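Local coordinates for protein Beta/alpha-amylase (Paenibacillus polymyxa, PDB 3VOC) that hydrolyses alpha-1,4-glucosidic linkages in starch-like polysaccharides, this piece being the family 14 beta-amylase domain that releases maltose from non-reducing chain ends, at residues G12-I17 / D41-Y46; L122-S127 / Q250-K255; G203-I208 / S220-P225; E374-F379 / Q408-K413. All blocks are in the same frame, centred on the assembly; numbering follows the deposited sequence.

Contact 1 of 4, residues G12-I17 / D41-Y46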
loop_
_atom_site.group_PDB
_atom_site.type_symbol
_atom_site.label_atom_id
_atom_site.label_comp_id
_atom_site.label_asym_id
_atom_site.label_seq_id
_atom_site.Cartn_x
_atom_site.Cartn_y
_atom_site.Cartn_z
ATOM N N GLY A 12 14.331 4.103 -4.459
ATOM C CA GLY A 12 14.885 4.849 -5.574
ATOM C C GLY A 12 14.077 6.106 -5.877
ATOM O O GLY A 12 13.041 6.361 -5.252
ATOM N N PRO A 13 14.541 6.890 -6.860
ATOM C CA PRO A 13 13.900 8.171 -7.129
ATOM C C PRO A 13 12.511 8.000 -7.746
ATOM O O PRO A 13 12.197 6.942 -8.324
ATOM C CB PRO A 13 14.860 8.864 -8.114
ATOM C CG PRO A 13 15.694 7.811 -8.699
ATOM C CD PRO A 13 15.587 6.550 -7.842
ATOM N N LEU A 14 11.686 9.032 -7.610
ATOM C CA LEU A 14 10.338 8.981 -8.170
ATOM C C LEU A 14 10.360 9.159 -9.689
ATOM O O LEU A 14 9.806 8.332 -10.420
ATOM C CB LEU A 14 9.430 10.036 -7.512
ATOM C CG LEU A 14 7.977 10.060 -7.990
ATOM C CD1 LEU A 14 7.263 8.754 -7.650
ATOM C CD2 LEU A 14 7.212 11.279 -7.388
ATOM N N ALA A 15 11.005 10.244 -10.138
ATOM C CA ALA A 15 11.162 10.574 -11.564
ATOM C C ALA A 15 11.959 9.524 -12.336
ATOM O O ALA A 15 12.935 8.976 -11.823
ATOM C CB ALA A 15 11.835 11.966 -11.717
ATOM N N LYS A 16 11.533 9.241 -13.567
ATOM C CA LYS A 16 12.241 8.298 -14.427
ATOM C C LYS A 16 13.699 8.718 -14.529
ATOM O O LYS A 16 13.996 9.915 -14.614
ATOM C CB LYS A 16 11.609 8.269 -15.816
ATOM C CG LYS A 16 12.169 7.192 -16.721
ATOM C CD LYS A 16 11.639 7.379 -18.133
ATOM C CE LYS A 16 12.433 6.574 -19.147
ATOM N NZ LYS A 16 12.070 6.987 -20.539
ATOM N N ILE A 17 14.604 7.748 -14.476
ATOM C CA ILE A 17 16.022 8.050 -14.547
ATOM C C ILE A 17 16.358 8.511 -15.961
ATOM O O ILE A 17 16.178 7.761 -16.911
ATOM C CB ILE A 17 16.917 6.822 -14.227
ATOM C CG1 ILE A 17 16.516 6.155 -12.896
ATOM C CG2 ILE A 17 18.406 7.224 -14.264
ATOM C CD1 ILE A 17 16.730 7.012 -11.693
ATOM N N ASP A 41 9.585 1.333 -7.429
ATOM C CA ASP A 41 8.308 1.245 -8.121
ATOM C C ASP A 41 8.530 0.794 -9.562
ATOM O O ASP A 41 9.189 1.491 -10.342
ATOM C CB ASP A 41 7.574 2.580 -8.124
ATOM C CG ASP A 41 6.773 2.805 -6.856
ATOM O OD1 ASP A 41 5.995 1.920 -6.455
ATOM O OD2 ASP A 41 6.913 3.884 -6.272
ATOM N N VAL A 42 8.012 -0.387 -9.887
ATOM C CA VAL A 42 8.028 -0.901 -11.273
ATOM C C VAL A 42 6.642 -0.588 -11.807
ATOM O O VAL A 42 5.674 -1.340 -11.584
ATOM C CB VAL A 42 8.411 -2.402 -11.327
ATOM C CG1 VAL A 42 8.474 -2.927 -12.764
ATOM C CG2 VAL A 42 9.769 -2.629 -10.617
ATOM N N TRP A 43 6.536 0.577 -12.455
ATOM C CA TRP A 43 5.222 1.133 -12.827
ATOM C C TRP A 43 4.510 0.316 -13.920
ATOM O O TRP A 43 5.044 0.124 -15.016
ATOM C CB TRP A 43 5.365 2.594 -13.289
ATOM C CG TRP A 43 5.803 3.509 -12.197
ATOM C CD1 TRP A 43 7.029 4.072 -12.044
ATOM C CD2 TRP A 43 5.015 3.943 -11.079
ATOM N NE1 TRP A 43 7.055 4.840 -10.904
ATOM C CE2 TRP A 43 5.833 4.775 -10.291
ATOM C CE3 TRP A 43 3.694 3.696 -10.667
ATOM C CZ2 TRP A 43 5.385 5.374 -9.100
ATOM C CZ3 TRP A 43 3.239 4.299 -9.481
ATOM C CH2 TRP A 43 4.087 5.129 -8.713
ATOM N N TRP A 44 3.293 -0.136 -13.635
ATOM C CA TRP A 44 2.492 -0.807 -14.657
ATOM C C TRP A 44 2.415 0.013 -15.952
ATOM O O TRP A 44 2.544 -0.534 -17.067
ATOM C CB TRP A 44 1.087 -1.095 -14.122
ATOM C CG TRP A 44 0.357 -2.182 -14.886
ATOM C CD1 TRP A 44 0.876 -3.010 -15.881
ATOM C CD2 TRP A 44 -0.997 -2.596 -14.689
ATOM N NE1 TRP A 44 -0.093 -3.882 -16.305
ATOM C CE2 TRP A 44 -1.248 -3.655 -15.592
ATOM C CE3 TRP A 44 -2.033 -2.171 -13.826
ATOM C CZ2 TRP A 44 -2.492 -4.288 -15.671
ATOM C CZ3 TRP A 44 -3.250 -2.809 -13.889
ATOM C CH2 TRP A 44 -3.478 -3.860 -14.812
ATOM N N GLY A 45 2.231 1.327 -15.787
ATOM C CA GLY A 45 2.104 2.270 -16.903
ATOM C C GLY A 45 3.347 2.341 -17.781
ATOM O O GLY A 45 3.256 2.734 -18.937
ATOM N N TYR A 46 4.502 1.971 -17.219
ATOM C CA TYR A 46 5.760 1.923 -17.956
ATOM C C TYR A 46 5.953 0.621 -18.716
ATOM O O TYR A 46 6.641 0.606 -19.740
ATOM C CB TYR A 46 6.958 2.050 -17.010
ATOM C CG TYR A 46 7.342 3.449 -16.578
ATOM C CD1 TYR A 46 6.485 4.527 -16.752
ATOM C CD2 TYR A 46 8.572 3.680 -15.937
ATOM C CE1 TYR A 46 6.838 5.822 -16.323
ATOM C CE2 TYR A 46 8.939 4.968 -15.513
ATOM C CZ TYR A 46 8.068 6.025 -15.703
ATOM O OH TYR A 46 8.404 7.292 -15.276
HETATM O O HOH W 1 9.199 5.958 -9.509
HETATM O O HOH W 2 9.537 6.755 -12.637
#
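Leu14 and Lys16 meet Trp43 and Tyr46 at the C-terminal ends of the first two strands of a (beta/alpha)8 barrel, where the loop after strand 7-11 faces the step from strand 37-43 into helix 44-47. The packed side is built round the indole of Trp43. Leu14 CD1 reaches its edge, near the ring plane, 4.1 Å from Trp43 CZ2, while Asp41 CB lies over one face and His81 meets the ring at about 70°. Asp41, His81 and Arg388, whose NH1 is hydrogen-bonded to Gly12 O, are inferred substrate-binding residues, so this packing probably borders the sugar site. Towards Tyr46 the contact opens to solvent, for Lys16 is exposed and touches the hydroxyl only with the root of its chain. Lys16 CB lies 3.4 Å from Tyr46 OH; with CG anti to the backbone N (chi1 -173°) and the chain extended, the amine leads away. Trp43 CD1 lies over one face of the Tyr46 ring. A phenylalanine in place of Tyr46 would probably leave the water between Leu14 O and the hydroxyl without its tyrosine partner and Lys16 CB without the oxygen it rests on. Two waters bridge the segments in place of direct hydrogen bonds. Both donate to Leu14 O, at 2.6 and 2.7 Å; the first accepts from Trp43 NE1 at 2.8 Å, in the indole plane, and the second lies 2.9 Å from Tyr46 OH.

Contact 2 of 4, residues L122-S127 / Q250-K255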
loop_
_atom_site.group_PDB
_atom_site.type_symbol
_atom_site.label_atom_id
_atom_site.label_comp_id
_atom_site.label_asym_id
_atom_site.label_seq_id
_atom_site.Cartn_x
_atom_site.Cartn_y
_atom_site.Cartn_z
ATOM N N LEU A 122 -6.953 -0.416 -10.131
ATOM C CA LEU A 122 -8.151 -1.169 -10.506
ATOM C C LEU A 122 -8.902 -1.605 -9.269
ATOM O O LEU A 122 -8.285 -1.968 -8.270
ATOM C CB LEU A 122 -7.780 -2.410 -11.324
ATOM C CG LEU A 122 -7.111 -2.168 -12.676
ATOM C CD1 LEU A 122 -6.777 -3.510 -13.311
ATOM C CD2 LEU A 122 -8.060 -1.373 -13.569
ATOM N N SER A 123 -10.230 -1.566 -9.324
ATOM C CA SER A 123 -11.026 -2.077 -8.215
ATOM C C SER A 123 -10.839 -3.580 -8.098
ATOM O O SER A 123 -10.865 -4.272 -9.119
ATOM C CB SER A 123 -12.516 -1.800 -8.448
ATOM O OG SER A 123 -13.301 -2.394 -7.422
ATOM N N PRO A 124 -10.715 -4.099 -6.859
ATOM C CA PRO A 124 -10.731 -5.548 -6.630
ATOM C C PRO A 124 -12.022 -6.188 -7.122
ATOM O O PRO A 124 -12.058 -7.391 -7.362
ATOM C CB PRO A 124 -10.673 -5.668 -5.111
ATOM C CG PRO A 124 -10.062 -4.423 -4.640
ATOM C CD PRO A 124 -10.536 -3.352 -5.606
ATOM N N LEU A 125 -13.067 -5.384 -7.277
ATOM C CA LEU A 125 -14.358 -5.910 -7.718
ATOM C C LEU A 125 -14.424 -6.223 -9.204
ATOM O O LEU A 125 -15.363 -6.882 -9.643
ATOM C CB LEU A 125 -15.496 -4.952 -7.349
ATOM C CG LEU A 125 -15.635 -4.621 -5.856
ATOM C CD1 LEU A 125 -16.729 -3.574 -5.694
ATOM C CD2 LEU A 125 -15.913 -5.849 -5.006
ATOM N N TRP A 126 -13.472 -5.728 -9.991
ATOM C CA TRP A 126 -13.483 -6.030 -11.424
ATOM C C TRP A 126 -13.022 -7.460 -11.649
ATOM O O TRP A 126 -11.977 -7.881 -11.134
ATOM C CB TRP A 126 -12.626 -5.047 -12.229
ATOM C CG TRP A 126 -12.662 -5.309 -13.704
ATOM C CD1 TRP A 126 -13.772 -5.606 -14.468
ATOM C CD2 TRP A 126 -11.553 -5.283 -14.609
ATOM N NE1 TRP A 126 -13.411 -5.780 -15.783
ATOM C CE2 TRP A 126 -12.058 -5.576 -15.902
ATOM C CE3 TRP A 126 -10.183 -5.024 -14.459
ATOM C CZ2 TRP A 126 -11.237 -5.637 -17.031
ATOM C CZ3 TRP A 126 -9.362 -5.081 -15.588
ATOM C CH2 TRP A 126 -9.893 -5.388 -16.858
ATOM N N SER A 127 -13.817 -8.211 -12.402
ATOM C CA SER A 127 -13.479 -9.592 -12.754
ATOM C C SER A 127 -12.089 -9.711 -13.376
ATOM O O SER A 127 -11.419 -10.739 -13.225
ATOM C CB SER A 127 -14.541 -10.183 -13.704
ATOM O OG SER A 127 -14.697 -9.385 -14.884
ATOM N N GLN A 250 -13.994 -3.915 4.380
ATOM C CA GLN A 250 -12.671 -4.506 4.616
ATOM C C GLN A 250 -12.485 -5.835 3.881
ATOM O O GLN A 250 -11.408 -6.067 3.304
ATOM C CB GLN A 250 -12.370 -4.671 6.112
ATOM C CG GLN A 250 -10.984 -5.313 6.363
ATOM C CD GLN A 250 -10.535 -5.257 7.807
ATOM O OE1 GLN A 250 -10.636 -4.219 8.462
ATOM N NE2 GLN A 250 -10.016 -6.382 8.312
ATOM N N SER A 251 -13.520 -6.690 3.877
ATOM C CA SER A 251 -13.428 -8.015 3.211
ATOM C C SER A 251 -13.053 -7.953 1.717
ATOM O O SER A 251 -12.370 -8.857 1.200
ATOM C CB SER A 251 -14.708 -8.855 3.408
ATOM O OG SER A 251 -15.745 -8.433 2.520
ATOM N N VAL A 252 -13.498 -6.896 1.032
ATOM C CA VAL A 252 -13.121 -6.642 -0.361
ATOM C C VAL A 252 -11.592 -6.512 -0.523
ATOM O O VAL A 252 -11.000 -7.136 -1.417
ATOM C CB VAL A 252 -13.871 -5.409 -0.941
ATOM C CG1 VAL A 252 -13.335 -5.012 -2.316
ATOM C CG2 VAL A 252 -15.375 -5.693 -1.037
ATOM N N LEU A 253 -10.962 -5.718 0.336
ATOM C CA LEU A 253 -9.498 -5.627 0.367
ATOM C C LEU A 253 -8.851 -6.957 0.724
ATOM O O LEU A 253 -7.839 -7.342 0.127
ATOM C CB LEU A 253 -9.035 -4.549 1.357
ATOM C CG LEU A 253 -9.514 -3.120 1.074
ATOM C CD1 LEU A 253 -9.118 -2.198 2.237
ATOM C CD2 LEU A 253 -8.930 -2.599 -0.257
ATOM N N GLU A 254 -9.431 -7.659 1.697
ATOM C CA GLU A 254 -8.854 -8.934 2.138
ATOM C C GLU A 254 -8.883 -9.974 1.015
ATOM O O GLU A 254 -7.897 -10.679 0.790
ATOM C CB GLU A 254 -9.568 -9.475 3.377
ATOM C CG GLU A 254 -9.368 -8.611 4.617
ATOM C CD GLU A 254 -10.338 -8.957 5.731
ATOM O OE1 GLU A 254 -11.493 -9.312 5.442
ATOM O OE2 GLU A 254 -9.955 -8.858 6.902
ATOM N N LYS A 255 -10.006 -10.056 0.302
ATOM C CA LYS A 255 -10.098 -10.989 -0.817
ATOM C C LYS A 255 -9.108 -10.608 -1.923
ATOM O O LYS A 255 -8.464 -11.475 -2.526
ATOM C CB LYS A 255 -11.518 -11.058 -1.381
ATOM C CG LYS A 255 -11.632 -12.053 -2.544
ATOM C CD LYS A 255 -13.082 -12.327 -2.924
ATOM C CE LYS A 255 -13.164 -13.311 -4.094
ATOM N NZ LYS A 255 -14.540 -13.365 -4.682
#
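One methyl group, Val252 CG1, takes contacts from two consecutive residues of a turn: Pro124 CB lies 3.9 Å from it and Leu125 CD2 3.8 Å. The turn lies in the loop between the third and fourth strands of the (beta/alpha)8 barrel, just before helix 127-144; the valine comes from helix 240-268, which leads into the fifth strand, 275-279. With CG1 anti to the backbone N (chi1 172°), Val252 crosses both partners at about a right angle. Leu125 CD2 also sits 4.0 Å from Val252 CG2 and so rests across the fork of the side chain. Pro124 and Leu125 are the middle residues of a type I beta turn, closed by Trp126 N to Ser123 O at 3.1 Å. An ST turn fixes the same corner, Leu125 N donating to Ser123 OG at 3.0 Å with an N-H...O angle of 155°. Farther round the helix, Gln250 NE2 donates to Glu254 OE2 at 2.8 Å, and Arg307 forms a salt bridge with Glu254. With no hydrogen bond between the two segments, turn and helix are joined by non-directional apolar packing, while the bonds described here shape each partner separately.

Contact 3 of 4, residues G203-I208 / S220-P225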
loop_
_atom_site.group_PDB
_atom_site.type_symbol
_atom_site.label_atom_id
_atom_site.label_comp_id
_atom_site.label_asym_id
_atom_site.label_seq_id
_atom_site.Cartn_x
_atom_site.Cartn_y
_atom_site.Cartn_z
ATOM N N GLY A 203 -29.692 -14.256 3.637
ATOM C CA GLY A 203 -30.526 -15.143 2.831
ATOM C C GLY A 203 -31.679 -14.496 2.087
ATOM O O GLY A 203 -32.160 -15.052 1.122
ATOM N N SER A 204 -32.132 -13.324 2.531
ATOM C CA SER A 204 -33.246 -12.645 1.867
ATOM C C SER A 204 -33.330 -11.234 2.395
ATOM O O SER A 204 -32.731 -10.919 3.405
ATOM C CB SER A 204 -34.571 -13.363 2.139
ATOM O OG SER A 204 -34.884 -13.292 3.524
ATOM N N LEU A 205 -34.077 -10.382 1.708
ATOM C CA LEU A 205 -34.256 -9.023 2.169
ATOM C C LEU A 205 -34.853 -9.002 3.582
ATOM O O LEU A 205 -34.460 -8.203 4.433
ATOM C CB LEU A 205 -35.173 -8.280 1.201
ATOM C CG LEU A 205 -35.538 -6.845 1.602
ATOM C CD1 LEU A 205 -34.314 -5.926 1.567
ATOM C CD2 LEU A 205 -36.595 -6.396 0.644
ATOM N N ASP A 206 -35.811 -9.882 3.839
ATOM C CA ASP A 206 -36.497 -9.866 5.136
ATOM C C ASP A 206 -35.553 -10.288 6.255
ATOM O O ASP A 206 -35.627 -9.770 7.372
ATOM C CB ASP A 206 -37.740 -10.757 5.107
ATOM C CG ASP A 206 -38.898 -10.134 4.325
ATOM O OD1 ASP A 206 -39.058 -8.899 4.355
ATOM O OD2 ASP A 206 -39.659 -10.898 3.685
ATOM N N LYS A 207 -34.667 -11.233 5.955
ATOM C CA LYS A 207 -33.653 -11.637 6.933
ATOM C C LYS A 207 -32.581 -10.569 7.162
ATOM O O LYS A 207 -32.018 -10.482 8.253
ATOM C CB LYS A 207 -33.076 -13.010 6.584
ATOM C CG LYS A 207 -34.082 -14.133 6.929
ATOM C CD LYS A 207 -33.724 -15.418 6.261
ATOM C CE LYS A 207 -34.514 -16.577 6.835
ATOM N NZ LYS A 207 -34.177 -17.820 6.060
ATOM N N ILE A 208 -32.331 -9.748 6.137
ATOM C CA ILE A 208 -31.454 -8.574 6.288
ATOM C C ILE A 208 -32.106 -7.562 7.227
ATOM O O ILE A 208 -31.476 -7.096 8.183
ATOM C CB ILE A 208 -31.093 -7.913 4.922
ATOM C CG1 ILE A 208 -30.222 -8.854 4.083
ATOM C CG2 ILE A 208 -30.341 -6.602 5.148
ATOM C CD1 ILE A 208 -30.114 -8.470 2.579
ATOM N N SER A 220 -32.511 -3.157 -3.515
ATOM C CA SER A 220 -32.009 -1.943 -4.137
ATOM C C SER A 220 -31.991 -0.733 -3.197
ATOM O O SER A 220 -31.313 0.247 -3.479
ATOM C CB SER A 220 -32.806 -1.639 -5.409
ATOM O OG SER A 220 -34.109 -1.180 -5.068
ATOM N N GLN A 221 -32.705 -0.798 -2.071
ATOM C CA GLN A 221 -32.642 0.284 -1.085
ATOM C C GLN A 221 -31.472 0.135 -0.106
ATOM O O GLN A 221 -31.270 0.986 0.761
ATOM C CB GLN A 221 -33.930 0.376 -0.271
ATOM C CG GLN A 221 -35.187 0.552 -1.079
ATOM C CD GLN A 221 -36.431 0.473 -0.200
ATOM O OE1 GLN A 221 -36.636 -0.504 0.520
ATOM N NE2 GLN A 221 -37.251 1.517 -0.240
ATOM N N ILE A 222 -30.734 -0.963 -0.205
ATOM C CA ILE A 222 -29.536 -1.124 0.609
ATOM C C ILE A 222 -28.414 -0.301 -0.014
ATOM O O ILE A 222 -28.096 -0.461 -1.190
ATOM C CB ILE A 222 -29.096 -2.595 0.697
ATOM C CG1 ILE A 222 -30.164 -3.432 1.410
ATOM C CG2 ILE A 222 -27.709 -2.714 1.378
ATOM C CD1 ILE A 222 -29.934 -4.935 1.299
ATOM N N ASN A 223 -27.819 0.572 0.795
ATOM C CA ASN A 223 -26.728 1.428 0.348
ATOM C C ASN A 223 -25.628 1.519 1.398
ATOM O O ASN A 223 -25.893 1.273 2.573
ATOM C CB ASN A 223 -27.262 2.829 0.073
ATOM C CG ASN A 223 -28.063 2.895 -1.194
ATOM O OD1 ASN A 223 -27.518 2.778 -2.285
ATOM N ND2 ASN A 223 -29.372 3.088 -1.058
ATOM N N PRO A 224 -24.402 1.907 0.984
ATOM C CA PRO A 224 -23.373 2.287 1.952
ATOM C C PRO A 224 -23.833 3.571 2.670
ATOM O O PRO A 224 -24.860 4.134 2.281
ATOM C CB PRO A 224 -22.147 2.567 1.066
ATOM C CG PRO A 224 -22.416 1.820 -0.185
ATOM C CD PRO A 224 -23.886 1.979 -0.393
ATOM N N PRO A 225 -23.087 4.034 3.695
ATOM C CA PRO A 225 -23.518 5.225 4.436
ATOM C C PRO A 225 -23.739 6.398 3.506
ATOM O O PRO A 225 -22.932 6.642 2.624
ATOM C CB PRO A 225 -22.339 5.494 5.368
ATOM C CG PRO A 225 -21.776 4.144 5.602
ATOM C CD PRO A 225 -21.847 3.479 4.266
#
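Ile208 N donates to Ser204 O at 3.0 Å, a bond of the first helical turn that carries the Ile208 side chain to Ile222. Ser204 is the N-cap of helix 205-212: its OG also accepts from Lys207 N at 3.2 Å, with an N-H...O angle of 159°. Just before it, Gly203 has positive phi (108°) and ends helix 188-202, so the chain breaks one helix and caps the next within two residues. Across the contact the two isoleucines meet tip to tip, Ile208 CD1 and Ile222 CD1 being 3.8 Å apart. In both, CG1 lies anti to the carbonyl carbon and the chain is extended beyond it, which sends each delta methyl outward to its partner. Leu205 CD1 adds a looser contact, 4.5 Å from Ile222 CD1. This small apolar cluster belongs to the long excursion between barrel strands 153-156 and 275-279, far out from the barrel and away from the annotated sites. Helix 188-202 underlies it, with Met198 on Ile208 and Phe194 on Ile222, and Arg195 NE bonds to Ile222 O. Gln221 OE1 accepts from the backbone N atoms of Thr217 and Ser218, holding the turn just ahead of Ile222.

Contact 4 of 4, residues E374-F379 / Q408-K413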
loop_
_atom_site.group_PDB
_atom_site.type_symbol
_atom_site.label_atom_id
_atom_site.label_comp_id
_atom_site.label_asym_id
_atom_site.label_seq_id
_atom_site.Cartn_x
_atom_site.Cartn_y
_atom_site.Cartn_z
ATOM N N GLU A 374 13.828 3.097 17.450
ATOM C CA GLU A 374 12.967 2.584 18.530
ATOM C C GLU A 374 11.994 1.518 18.010
ATOM O O GLU A 374 11.862 0.443 18.602
ATOM C CB GLU A 374 12.231 3.747 19.227
ATOM C CG GLU A 374 11.060 3.334 20.135
ATOM C CD GLU A 374 9.937 4.381 20.191
ATOM O OE1 GLU A 374 8.765 4.020 20.441
ATOM O OE2 GLU A 374 10.228 5.576 19.998
ATOM N N LYS A 375 11.336 1.807 16.888
ATOM C CA LYS A 375 10.345 0.895 16.346
ATOM C C LYS A 375 10.946 -0.417 15.868
ATOM O O LYS A 375 10.477 -1.499 16.262
ATOM C CB LYS A 375 9.512 1.567 15.226
ATOM C CG LYS A 375 8.725 2.833 15.704
ATOM C CD LYS A 375 7.961 2.568 17.004
ATOM C CE LYS A 375 7.012 3.746 17.358
ATOM N NZ LYS A 375 6.462 3.648 18.767
ATOM N N ILE A 376 11.993 -0.336 15.048
ATOM C CA ILE A 376 12.582 -1.564 14.484
ATOM C C ILE A 376 13.152 -2.497 15.566
ATOM O O ILE A 376 13.110 -3.708 15.401
ATOM C CB ILE A 376 13.605 -1.288 13.320
ATOM C CG1 ILE A 376 14.798 -0.447 13.795
ATOM C CG2 ILE A 376 12.889 -0.596 12.145
ATOM C CD1 ILE A 376 15.840 -0.158 12.693
ATOM N N THR A 377 13.663 -1.927 16.662
ATOM C CA THR A 377 14.250 -2.721 17.744
ATOM C C THR A 377 13.200 -3.240 18.740
ATOM O O THR A 377 13.366 -4.333 19.281
ATOM C CB THR A 377 15.349 -1.955 18.539
ATOM O OG1 THR A 377 14.807 -0.737 19.058
ATOM C CG2 THR A 377 16.563 -1.638 17.648
ATOM N N LYS A 378 12.137 -2.463 18.991
ATOM C CA LYS A 378 11.034 -2.914 19.853
ATOM C C LYS A 378 10.311 -4.105 19.228
ATOM O O LYS A 378 9.857 -5.006 19.932
ATOM C CB LYS A 378 10.008 -1.800 20.086
ATOM C CG LYS A 378 10.315 -0.869 21.248
ATOM C CD LYS A 378 9.272 0.254 21.332
ATOM C CE LYS A 378 9.529 1.186 22.520
ATOM N NZ LYS A 378 8.546 2.330 22.563
ATOM N N PHE A 379 10.204 -4.107 17.905
ATOM C CA PHE A 379 9.309 -5.059 17.242
ATOM C C PHE A 379 9.979 -6.078 16.327
ATOM O O PHE A 379 9.306 -6.785 15.576
ATOM C CB PHE A 379 8.188 -4.299 16.527
ATOM C CG PHE A 379 7.343 -3.463 17.459
ATOM C CD1 PHE A 379 6.498 -4.076 18.389
ATOM C CD2 PHE A 379 7.398 -2.071 17.413
ATOM C CE1 PHE A 379 5.728 -3.318 19.273
ATOM C CE2 PHE A 379 6.628 -1.292 18.296
ATOM C CZ PHE A 379 5.784 -1.923 19.226
ATOM N N GLN A 408 24.256 5.517 11.261
ATOM C CA GLN A 408 24.504 5.261 12.691
ATOM C C GLN A 408 23.333 4.593 13.390
ATOM O O GLN A 408 23.525 3.730 14.237
ATOM C CB GLN A 408 24.866 6.559 13.419
ATOM C CG GLN A 408 26.194 7.130 12.944
ATOM C CD GLN A 408 26.961 7.856 14.022
ATOM O OE1 GLN A 408 27.129 7.350 15.138
ATOM N NE2 GLN A 408 27.455 9.044 13.690
ATOM N N TYR A 409 22.121 4.995 13.042
ATOM C CA TYR A 409 20.932 4.495 13.739
ATOM C C TYR A 409 20.355 3.227 13.131
ATOM O O TYR A 409 19.871 2.344 13.849
ATOM C CB TYR A 409 19.862 5.579 13.769
ATOM C CG TYR A 409 20.122 6.621 14.826
ATOM C CD1 TYR A 409 19.926 6.323 16.179
ATOM C CD2 TYR A 409 20.557 7.901 14.481
ATOM C CE1 TYR A 409 20.162 7.269 17.175
ATOM C CE2 TYR A 409 20.807 8.865 15.470
ATOM C CZ TYR A 409 20.603 8.535 16.812
ATOM O OH TYR A 409 20.828 9.472 17.796
ATOM N N ILE A 410 20.401 3.149 11.807
ATOM C CA ILE A 410 19.655 2.117 11.092
ATOM C C ILE A 410 20.534 1.101 10.381
ATOM O O ILE A 410 20.395 -0.112 10.615
ATOM C CB ILE A 410 18.641 2.726 10.077
ATOM C CG1 ILE A 410 17.792 3.841 10.718
ATOM C CG2 ILE A 410 17.774 1.625 9.458
ATOM C CD1 ILE A 410 17.009 3.443 11.974
ATOM N N ILE A 411 21.421 1.567 9.497
ATOM C CA ILE A 411 22.253 0.627 8.735
ATOM C C ILE A 411 23.100 -0.217 9.687
ATOM O O ILE A 411 23.311 -1.404 9.442
ATOM C CB ILE A 411 23.173 1.310 7.682
ATOM C CG1 ILE A 411 22.374 2.169 6.712
ATOM C CG2 ILE A 411 23.997 0.255 6.914
ATOM C CD1 ILE A 411 23.235 2.880 5.684
ATOM N N SER A 412 23.550 0.396 10.781
ATOM C CA SER A 412 24.403 -0.272 11.786
ATOM C C SER A 412 23.746 -1.479 12.466
ATOM O O SER A 412 24.446 -2.287 13.084
ATOM C CB SER A 412 24.848 0.725 12.857
ATOM O OG SER A 412 23.714 1.195 13.571
ATOM N N LYS A 413 22.421 -1.598 12.353
ATOM C CA LYS A 413 21.698 -2.738 12.918
ATOM C C LYS A 413 21.822 -4.005 12.079
ATOM O O LYS A 413 21.508 -5.101 12.558
ATOM C CB LYS A 413 20.211 -2.402 13.131
ATOM C CG LYS A 413 19.950 -1.211 14.059
ATOM C CD LYS A 413 20.524 -1.441 15.461
ATOM C CE LYS A 413 20.091 -0.340 16.432
ATOM N NZ LYS A 413 20.703 0.985 16.073
#
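Two flat groups belong to the segment that brings Ile376 and Thr377 to Ile410 and Lys413. The carboxylate of Glu374 is met on opposite faces by Lys375 NZ and Lys378 NZ, both in salt bridges to OE1, at 2.9 and 2.7 Å and about 45° out of its plane; the Phe379 ring has Lys378 CB over one face, offset toward the rim. The interface is apolar: the side chains of Ile376 and Ile410 cross obliquely, CD1 of Ile376 lying 3.9 Å from Ile410 CD1 and 4.2 Å from Ile410 CG2. Ile376 CG1 stands between the backbone N and the carbonyl carbon (chi1 61°), which directs its delta methyl across the gap. Beside it, Lys413 folds back, bent at chi2 and chi4. That fold lays Lys413 CE 4.0 Å from Thr377 CG2 and lets Lys413 NZ donate to Tyr409 O at 2.7 Å, while NZ also forms a salt bridge with Glu373. An alanine at Lys413 would probably leave Glu373 without this positive mate and Thr377 CG2 without this methylene neighbour. The pair is neighbour-to-neighbour helix packing on the outside of a (beta/alpha)8 barrel, joining helix 367-378, between the seventh and eighth strands, to helix 403-411 after the eighth.

Contacts 1, 2 and 4 lie round the catalytic barrel, contact 3 far out from it. Contacts 1 and 2 have centres about 25 Å apart but touch where Trp44 CH2 packs 3.6 Å from Leu122 CD1. Each also touches a calcium-binding residue: Trp44 NE1 is hydrogen-bonded to Glu48, and Trp126 packs on Gln132. Contact 1 lies nearest the inferred substrate site. Pro124 of contact 2 is about 12 Å, side chain to side chain, from the predicted proton donor Glu163, and Ile376 of contact 4 about 9 Å from the probable acceptor Glu359. Contact 3 is nested within the loop closed by contact 2, centres 20 Å apart; the centres of contacts 3 and 4 are about 49 Å apart.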